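Local coordinates for protein putative peptidyl-prolyl cis-trans isomerase Cbf2 (Campylobacter jejuni, PDB 3RFW) that probably catalyses the cis-trans isomerisation of peptidyl-proline bonds in proteins and is a SurA-like chaperone, at residues T2-N7 with A39-Y44; I118-E123 with K127-E132; T192-N197 with H201-E206. All blocks are in the same frame, centred on the assembly; numbering follows the deposited sequence.

Contact 1: T2-N7 with A39-Y44; sequences TVATVN and ALIQQY
Val3 and Ala4 of the N-terminal strand both turn their side chains onto Ile41, which meets them from helix 34-56. Val3 comes first: its CB lies 3.8 Å from Ile41 CD1, and its CG2 lies 3.9 Å from the same methyl, the two side chains passing at a slant rather than end on. Ile41 can span the gap because its chain is extended beyond CG1 (chi2 171°), which carries CD1 well out from a helix whose CA at Ile41 is 7.8 Å from Val3 CA. Ala4 follows with its single methyl, where CB is 4.2 Å from the other branch of the isoleucine, Ile41 CG2. Each branch of Ile41 is thus used, CD1 by the valine and CG2 by the alanine. Farther along, Val6 makes no contact with 39-44 but packs on Ile45 and Leu49 of the same helix, while Ala4, Thr5 and Val6 pair antiparallel with a strand of the second subunit. Tyr251 of that subunit also packs on Ile41. Two consecutive residues of a strand can face one helix here because Val3 has a nearly helical backbone (psi -11°) and both Val3 and Ala4 bond through their backbones to Ile11 of strand 9-12: the signature of a classic beta bulge, here within the hairpin 2-6/9-12, whose sheet is extended by the second subunit and lies against helix 34-56.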
loop_
_atom_site.group_PDB
_atom_site.type_symbol
_atom_site.label_atom_id
_atom_site.label_comp_id
_atom_site.label_asym_id
_atom_site.label_seq_id
_atom_site.Cartn_x
_atom_site.Cartn_y
_atom_site.Cartn_z
ATOM N N THR A 2 -6.744 19.084 -39.674
ATOM C CA THR A 2 -5.340 19.357 -39.474
ATOM C C THR A 2 -5.185 20.367 -38.370
ATOM O O THR A 2 -5.819 21.410 -38.397
ATOM C CB THR A 2 -4.735 19.903 -40.745
ATOM O OG1 THR A 2 -4.760 18.865 -41.721
ATOM C CG2 THR A 2 -3.298 20.344 -40.512
ATOM N N VAL A 3 -4.406 20.029 -37.352
ATOM C CA VAL A 3 -4.284 20.924 -36.197
ATOM C C VAL A 3 -2.879 21.514 -36.193
ATOM O O VAL A 3 -2.560 22.389 -35.400
ATOM C CB VAL A 3 -4.586 20.178 -34.865
ATOM C CG1 VAL A 3 -6.070 19.857 -34.774
ATOM C CG2 VAL A 3 -3.752 18.892 -34.769
ATOM N N ALA A 4 -2.013 20.960 -37.033
ATOM C CA ALA A 4 -0.635 21.419 -37.123
ATOM C C ALA A 4 0.034 20.812 -38.344
ATOM O O ALA A 4 -0.426 19.799 -38.854
ATOM C CB ALA A 4 0.139 21.062 -35.851
ATOM N N THR A 5 1.142 21.413 -38.782
ATOM C CA THR A 5 1.983 20.826 -39.817
ATOM C C THR A 5 3.361 20.830 -39.233
ATOM O O THR A 5 3.706 21.701 -38.437
ATOM C CB THR A 5 2.005 21.665 -41.149
ATOM O OG1 THR A 5 2.630 22.936 -40.907
ATOM C CG2 THR A 5 0.590 21.906 -41.686
ATOM N N VAL A 6 4.145 19.837 -39.599
ATOM C CA VAL A 6 5.500 19.691 -39.117
ATOM C C VAL A 6 6.354 19.400 -40.315
ATOM O O VAL A 6 6.152 18.383 -40.979
ATOM C CB VAL A 6 5.638 18.494 -38.168
ATOM C CG1 VAL A 6 7.106 18.383 -37.680
ATOM C CG2 VAL A 6 4.712 18.654 -36.958
ATOM N N ASN A 7 7.301 20.299 -40.598
ATOM C CA ASN A 7 8.062 20.305 -41.846
ATOM C C ASN A 7 7.192 20.128 -43.088
ATOM O O ASN A 7 7.587 19.467 -44.033
ATOM C CB ASN A 7 9.175 19.264 -41.811
ATOM C CG ASN A 7 10.206 19.539 -40.725
ATOM O OD1 ASN A 7 10.809 18.617 -40.153
ATOM N ND2 ASN A 7 10.463 20.803 -40.487
ATOM N N ALA A 39 -1.393 21.870 -25.553
ATOM C CA ALA A 39 -0.324 21.163 -24.879
ATOM C C ALA A 39 -0.203 19.706 -25.363
ATOM O O ALA A 39 0.899 19.153 -25.445
ATOM C CB ALA A 39 -0.541 21.201 -23.405
ATOM N N LEU A 40 -1.332 19.103 -25.712
ATOM C CA LEU A 40 -1.340 17.697 -26.106
ATOM C C LEU A 40 -0.829 17.601 -27.524
ATOM O O LEU A 40 -0.026 16.732 -27.824
ATOM C CB LEU A 40 -2.745 17.082 -25.997
ATOM C CG LEU A 40 -3.231 16.906 -24.546
ATOM C CD1 LEU A 40 -4.610 16.314 -24.567
ATOM C CD2 LEU A 40 -2.312 16.007 -23.721
ATOM N N ILE A 41 -1.209 18.560 -28.358
ATOM C CA ILE A 41 -0.638 18.654 -29.695
ATOM C C ILE A 41 0.893 18.810 -29.704
ATOM O O ILE A 41 1.583 18.076 -30.415
ATOM C CB ILE A 41 -1.318 19.723 -30.541
ATOM C CG1 ILE A 41 -2.824 19.459 -30.604
ATOM C CG2 ILE A 41 -0.732 19.696 -31.963
ATOM C CD1 ILE A 41 -3.624 20.586 -31.236
ATOM N N GLN A 42 1.420 19.670 -28.834
ATOM C CA GLN A 42 2.878 19.847 -28.675
ATOM C C GLN A 42 3.537 18.545 -28.274
ATOM O O GLN A 42 4.566 18.179 -28.803
ATOM C CB GLN A 42 3.210 20.860 -27.559
ATOM C CG GLN A 42 3.005 22.326 -27.914
ATOM C CD GLN A 42 3.689 23.254 -26.904
ATOM O OE1 GLN A 42 3.082 24.203 -26.394
ATOM N NE2 GLN A 42 4.944 22.934 -26.562
ATOM N N GLN A 43 3.034 17.962 -27.198
ATOM C CA GLN A 43 3.534 16.686 -26.731
ATOM C C GLN A 43 3.564 15.617 -27.856
ATOM O O GLN A 43 4.574 14.931 -28.052
ATOM C CB GLN A 43 2.689 16.223 -25.558
ATOM C CG GLN A 43 3.251 14.997 -24.881
ATOM C CD GLN A 43 2.681 14.784 -23.480
ATOM O OE1 GLN A 43 2.003 15.667 -22.909
ATOM N NE2 GLN A 43 2.963 13.614 -22.911
ATOM N N TYR A 44 2.512 15.581 -28.665
ATOM C CA TYR A 44 2.381 14.580 -29.723
ATOM C C TYR A 44 3.377 14.827 -30.846
ATOM O O TYR A 44 4.066 13.893 -31.307
ATOM C CB TYR A 44 0.944 14.556 -30.280
ATOM C CG TYR A 44 0.774 13.582 -31.444
ATOM C CD1 TYR A 44 0.993 13.993 -32.759
ATOM C CD2 TYR A 44 0.547 12.223 -31.211
ATOM C CE1 TYR A 44 1.004 13.089 -33.814
ATOM C CE2 TYR A 44 0.500 11.306 -32.278
ATOM C CZ TYR A 44 0.713 11.744 -33.572
ATOM O OH TYR A 44 0.628 10.847 -34.627
#

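Contact 2: I118-E123 with K127-E132; sequences ILVATE and KDIINE
Ile129 CD1 bears on both Ile118 and Val120, 3.6 Å from Ile118 CG2 and 3.7 Å from Val120 CG1. Against Val120 the approach is tip to tip; against Ile118 it is slanted, and a second pair of methyls, Ile129 CG2 and Ile118 CD1, closes at 3.8 Å. With chi2 at 141°, off the staggered position, CD1 of Ile129 comes to lie against both strand residues. At the exposed margin, Lys127 N donates to Glu123 O over 3.0 Å with an N-H...O angle of 147°, an i to i+4 bond of the first turn of helix 123-133. Farther out along the same two residues, Lys127 NZ and Glu123 OE2 form a salt bridge at 3.1 Å, weak as a hydrogen bond. This is a strand-to-helix connection of the parvulin (PpiC-type) domain: strand 108-120 runs out, Thr122 takes the N-cap position without a side-chain capping bond, and the helix folds back over the strand residues just passed. Outside this first shell, Phe145, Leu148 and Ala149 of helix 138-152 close on Ile118, and Val202 of the neighbouring strand packs on Ile129 and Ile130. Leu119, between the two strand residues that contact Ile129, points its side chain away from the helix and packs on His201 and Phe198.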
loop_
_atom_site.group_PDB
_atom_site.type_symbol
_atom_site.label_atom_id
_atom_site.label_comp_id
_atom_site.label_asym_id
_atom_site.label_seq_id
_atom_site.Cartn_x
_atom_site.Cartn_y
_atom_site.Cartn_z
ATOM N N ILE A 118 -12.080 -6.427 34.025
ATOM C CA ILE A 118 -11.058 -6.322 35.074
ATOM C C ILE A 118 -10.484 -7.710 35.323
ATOM O O ILE A 118 -11.228 -8.653 35.501
ATOM C CB ILE A 118 -11.679 -5.810 36.397
ATOM C CG1 ILE A 118 -12.122 -4.357 36.250
ATOM C CG2 ILE A 118 -10.711 -5.982 37.554
ATOM C CD1 ILE A 118 -12.913 -3.842 37.422
ATOM N N LEU A 119 -9.164 -7.845 35.318
ATOM C CA LEU A 119 -8.553 -9.155 35.520
ATOM C C LEU A 119 -7.793 -9.183 36.840
ATOM O O LEU A 119 -7.122 -8.218 37.203
ATOM C CB LEU A 119 -7.643 -9.536 34.337
ATOM C CG LEU A 119 -6.734 -10.776 34.450
ATOM C CD1 LEU A 119 -7.558 -12.041 34.661
ATOM C CD2 LEU A 119 -5.867 -10.937 33.196
ATOM N N VAL A 120 -7.947 -10.273 37.577
ATOM C CA VAL A 120 -7.273 -10.451 38.842
ATOM C C VAL A 120 -6.968 -11.933 38.979
ATOM O O VAL A 120 -7.469 -12.747 38.198
ATOM C CB VAL A 120 -8.167 -10.020 40.025
ATOM C CG1 VAL A 120 -8.403 -8.501 40.005
ATOM C CG2 VAL A 120 -9.494 -10.795 40.009
ATOM N N ALA A 121 -6.167 -12.286 39.978
ATOM C CA ALA A 121 -5.451 -13.554 39.937
ATOM C C ALA A 121 -6.225 -14.600 40.718
ATOM O O ALA A 121 -5.971 -15.801 40.598
ATOM C CB ALA A 121 -4.020 -13.384 40.512
ATOM N N THR A 122 -7.219 -14.134 41.460
ATOM C CA THR A 122 -7.810 -14.902 42.540
ATOM C C THR A 122 -9.338 -14.735 42.523
ATOM O O THR A 122 -9.846 -13.631 42.330
ATOM C CB THR A 122 -7.230 -14.424 43.889
ATOM O OG1 THR A 122 -6.211 -15.333 44.328
ATOM C CG2 THR A 122 -8.303 -14.293 44.947
ATOM N N GLU A 123 -10.058 -15.847 42.652
ATOM C CA GLU A 123 -11.523 -15.837 42.589
ATOM C C GLU A 123 -12.115 -14.819 43.556
ATOM O O GLU A 123 -13.102 -14.135 43.236
ATOM C CB GLU A 123 -12.094 -17.228 42.883
ATOM C CG GLU A 123 -13.631 -17.279 42.858
ATOM C CD GLU A 123 -14.218 -18.517 43.540
ATOM O OE1 GLU A 123 -13.458 -19.313 44.132
ATOM O OE2 GLU A 123 -15.452 -18.687 43.490
ATOM N N LYS A 127 -14.668 -11.531 43.291
ATOM C CA LYS A 127 -15.921 -11.359 44.029
ATOM C C LYS A 127 -16.000 -10.010 44.737
ATOM O O LYS A 127 -17.070 -9.392 44.801
ATOM C CB LYS A 127 -16.132 -12.491 45.040
ATOM C CG LYS A 127 -16.413 -13.853 44.409
ATOM C CD LYS A 127 -17.087 -14.791 45.410
ATOM C CE LYS A 127 -17.041 -16.229 44.934
ATOM N NZ LYS A 127 -16.549 -17.155 45.990
ATOM N N ASP A 128 -14.860 -9.543 45.236
ATOM C CA ASP A 128 -14.797 -8.270 45.960
ATOM C C ASP A 128 -14.997 -7.080 45.038
ATOM O O ASP A 128 -15.604 -6.084 45.428
ATOM C CB ASP A 128 -13.457 -8.110 46.699
ATOM C CG ASP A 128 -13.379 -8.940 47.978
ATOM O OD1 ASP A 128 -14.130 -9.936 48.104
ATOM O OD2 ASP A 128 -12.542 -8.611 48.851
ATOM N N ILE A 129 -14.396 -7.121 43.854
ATOM C CA ILE A 129 -14.733 -6.107 42.858
ATOM C C ILE A 129 -16.225 -6.168 42.566
ATOM O O ILE A 129 -16.906 -5.142 42.584
ATOM C CB ILE A 129 -13.927 -6.246 41.548
ATOM C CG1 ILE A 129 -12.487 -5.770 41.768
ATOM C CG2 ILE A 129 -14.596 -5.446 40.400
ATOM C CD1 ILE A 129 -11.455 -6.615 41.049
ATOM N N ILE A 130 -16.735 -7.376 42.347
ATOM C CA ILE A 130 -18.151 -7.554 42.037
ATOM C C ILE A 130 -19.025 -6.910 43.114
ATOM O O ILE A 130 -19.910 -6.096 42.810
ATOM C CB ILE A 130 -18.506 -9.037 41.851
ATOM C CG1 ILE A 130 -18.077 -9.499 40.450
ATOM C CG2 ILE A 130 -20.013 -9.251 42.043
ATOM C CD1 ILE A 130 -18.133 -10.998 40.242
ATOM N N ASN A 131 -18.649 -7.168 44.369
ATOM C CA ASN A 131 -19.182 -6.484 45.552
ATOM C C ASN A 131 -19.187 -4.962 45.530
ATOM O O ASN A 131 -20.189 -4.334 45.887
ATOM C CB ASN A 131 -18.406 -6.931 46.786
ATOM C CG ASN A 131 -19.055 -8.083 47.477
ATOM O OD1 ASN A 131 -18.520 -9.196 47.487
ATOM N ND2 ASN A 131 -20.241 -7.840 48.039
ATOM N N GLU A 132 -18.028 -4.372 45.249
ATOM C CA GLU A 132 -17.916 -2.921 45.229
ATOM C C GLU A 132 -18.875 -2.280 44.234
ATOM O O GLU A 132 -19.264 -1.117 44.406
ATOM C CB GLU A 132 -16.485 -2.491 44.912
ATOM C CG GLU A 132 -15.778 -1.816 46.074
ATOM C CD GLU A 132 -14.352 -1.438 45.742
ATOM O OE1 GLU A 132 -14.078 -0.222 45.629
ATOM O OE2 GLU A 132 -13.517 -2.357 45.572
#

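Contact 3: T192-N197 with H201-E206; sequences TPVKTN and HVILKE
Val194 and His201 form a hydrogen-bonded antiparallel pair, their CA atoms 5.0 Å apart. Two backbone bonds define it: Val194 N donates to His201 O at 3.1 Å with an N-H...O angle of 172°, and His201 N returns the bond to Val194 O at 2.9 Å. Both donors lie in the plane of the accepting carbonyl. Within these segments there is no second bridge, and 194-196 and 201-206 diverge, with 124° between their directions; backbone bonding resumes between Ile203 and Thr190. They are the arms of the hairpin 188-196/199-213 of the parvulin domain, with 188-196 the outermost strand of the sheet within the chain.

The side-chain hydrogen bond joins Thr196 OG1 and His201 NE2 at 2.6 Å; either may be the donor. OG1 stands between its own backbone N and carbonyl carbon (chi1 69°), which presents it to the ring edge, in plane. The hydroxyl also bonds to Phe198 N in the turn; these two bonds hold it and probably help set the rotation of the imidazole. Val194 O approaches the same edge, 3.1 Å from His201 CD2. Rings of His117 and Phe177 meet the imidazole; a histidine pair with a threonine beside it is a feature of parvulin active sites, and His117, His201 and Thr196 are consistent with that set.

Apolar contact is slighter: Val194 CG2 touches Ile203 CD1 at 4.2 Å, and Pro193 packs on Ala126.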
loop_
_atom_site.group_PDB
_atom_site.type_symbol
_atom_site.label_atom_id
_atom_site.label_comp_id
_atom_site.label_asym_id
_atom_site.label_seq_id
_atom_site.Cartn_x
_atom_site.Cartn_y
_atom_site.Cartn_z
ATOM N N THR A 192 -20.980 -13.112 38.416
ATOM C CA THR A 192 -20.058 -14.166 38.829
ATOM C C THR A 192 -18.761 -14.087 38.054
ATOM O O THR A 192 -18.773 -13.894 36.831
ATOM C CB THR A 192 -20.675 -15.574 38.699
ATOM O OG1 THR A 192 -21.414 -15.864 39.887
ATOM C CG2 THR A 192 -19.598 -16.643 38.535
ATOM N N PRO A 193 -17.628 -14.189 38.775
ATOM C CA PRO A 193 -16.302 -14.292 38.174
ATOM C C PRO A 193 -16.260 -15.273 37.003
ATOM O O PRO A 193 -16.896 -16.326 37.058
ATOM C CB PRO A 193 -15.444 -14.781 39.338
ATOM C CG PRO A 193 -16.064 -14.127 40.534
ATOM C CD PRO A 193 -17.552 -14.042 40.242
ATOM N N VAL A 194 -15.588 -14.875 35.922
ATOM C CA VAL A 194 -15.373 -15.740 34.759
ATOM C C VAL A 194 -13.951 -16.277 34.790
ATOM O O VAL A 194 -13.001 -15.502 34.859
ATOM C CB VAL A 194 -15.549 -14.952 33.435
ATOM C CG1 VAL A 194 -15.369 -15.863 32.221
ATOM C CG2 VAL A 194 -16.905 -14.220 33.401
ATOM N N LYS A 195 -13.805 -17.591 34.674
ATOM C CA LYS A 195 -12.500 -18.230 34.801
ATOM C C LYS A 195 -11.873 -18.544 33.447
ATOM O O LYS A 195 -12.472 -19.235 32.624
ATOM C CB LYS A 195 -12.606 -19.517 35.631
ATOM N N THR A 196 -10.644 -18.077 33.237
ATOM C CA THR A 196 -9.864 -18.472 32.055
ATOM C C THR A 196 -8.433 -18.903 32.417
ATOM O O THR A 196 -8.062 -18.945 33.590
ATOM C CB THR A 196 -9.764 -17.319 31.017
ATOM O OG1 THR A 196 -8.938 -16.270 31.543
ATOM C CG2 THR A 196 -11.140 -16.765 30.670
ATOM N N ASN A 197 -7.622 -19.124 31.382
ATOM C CA ASN A 197 -6.167 -19.284 31.521
ATOM C C ASN A 197 -5.427 -18.052 32.063
ATOM O O ASN A 197 -4.282 -18.163 32.506
ATOM C CB ASN A 197 -5.544 -19.704 30.182
ATOM N N HIS A 201 -12.055 -12.919 35.701
ATOM C CA HIS A 201 -12.473 -11.632 35.130
ATOM C C HIS A 201 -13.806 -11.151 35.672
ATOM O O HIS A 201 -14.722 -11.935 35.870
ATOM C CB HIS A 201 -12.578 -11.691 33.611
ATOM C CG HIS A 201 -11.516 -12.506 32.952
ATOM N ND1 HIS A 201 -10.783 -12.038 31.881
ATOM C CD2 HIS A 201 -11.092 -13.771 33.176
ATOM C CE1 HIS A 201 -9.977 -12.993 31.454
ATOM N NE2 HIS A 201 -10.144 -14.054 32.222
ATOM N N VAL A 202 -13.939 -9.837 35.794
ATOM C CA VAL A 202 -15.237 -9.194 35.810
ATOM C C VAL A 202 -15.458 -8.412 34.512
ATOM O O VAL A 202 -14.644 -7.559 34.138
ATOM C CB VAL A 202 -15.367 -8.239 37.026
ATOM C CG1 VAL A 202 -16.774 -7.654 37.109
ATOM C CG2 VAL A 202 -14.986 -8.976 38.335
ATOM N N ILE A 203 -16.598 -8.654 33.870
ATOM C CA ILE A 203 -16.904 -8.060 32.564
ATOM C C ILE A 203 -18.061 -7.070 32.691
ATOM O O ILE A 203 -19.065 -7.352 33.370
ATOM C CB ILE A 203 -17.302 -9.139 31.577
ATOM C CG1 ILE A 203 -16.267 -10.271 31.585
ATOM C CG2 ILE A 203 -17.503 -8.552 30.183
ATOM C CD1 ILE A 203 -16.467 -11.270 30.473
ATOM N N LEU A 204 -17.882 -5.880 32.124
ATOM C CA LEU A 204 -18.997 -4.958 31.929
ATOM C C LEU A 204 -19.316 -4.812 30.435
ATOM O O LEU A 204 -18.456 -4.401 29.659
ATOM C CB LEU A 204 -18.681 -3.589 32.527
ATOM C CG LEU A 204 -19.649 -2.480 32.141
ATOM C CD1 LEU A 204 -21.052 -2.733 32.723
ATOM C CD2 LEU A 204 -19.107 -1.142 32.578
ATOM N N LYS A 205 -20.540 -5.162 30.042
ATOM C CA LYS A 205 -20.943 -5.059 28.645
ATOM C C LYS A 205 -21.579 -3.712 28.363
ATOM O O LYS A 205 -22.579 -3.350 28.979
ATOM C CB LYS A 205 -21.918 -6.182 28.271
ATOM N N GLU A 206 -21.015 -2.987 27.402
ATOM C CA GLU A 206 -21.500 -1.650 27.077
ATOM C C GLU A 206 -22.608 -1.720 26.016
ATOM O O GLU A 206 -23.618 -1.015 26.113
ATOM C CB GLU A 206 -20.339 -0.775 26.591
ATOM C CG GLU A 206 -20.707 0.694 26.320
ATOM C CD GLU A 206 -19.503 1.556 25.928
ATOM O OE1 GLU A 206 -18.347 1.107 26.115
ATOM O OE2 GLU A 206 -19.718 2.687 25.439
#

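Overall arrangement
Contacts 2 and 3 belong to one parvulin domain, their centres about 9 Å apart, and meet directly through the sheet: strands 108-120 and 199-213 are neighbours, and Ile118 N is 2.8 Å from Val202 O, a probable hydrogen bond. On the other side of the sheet from helix 123-133, His201 meets the ring of His117, in what is probably the isomerase site. Contact 1 is remote, on the opposite side of the chain's centre. Its centre is about 81 Å from that of contact 2 and 75 Å from that of contact 3, with nearest atoms about 62 and 54 Å away, and it alone touches the second subunit.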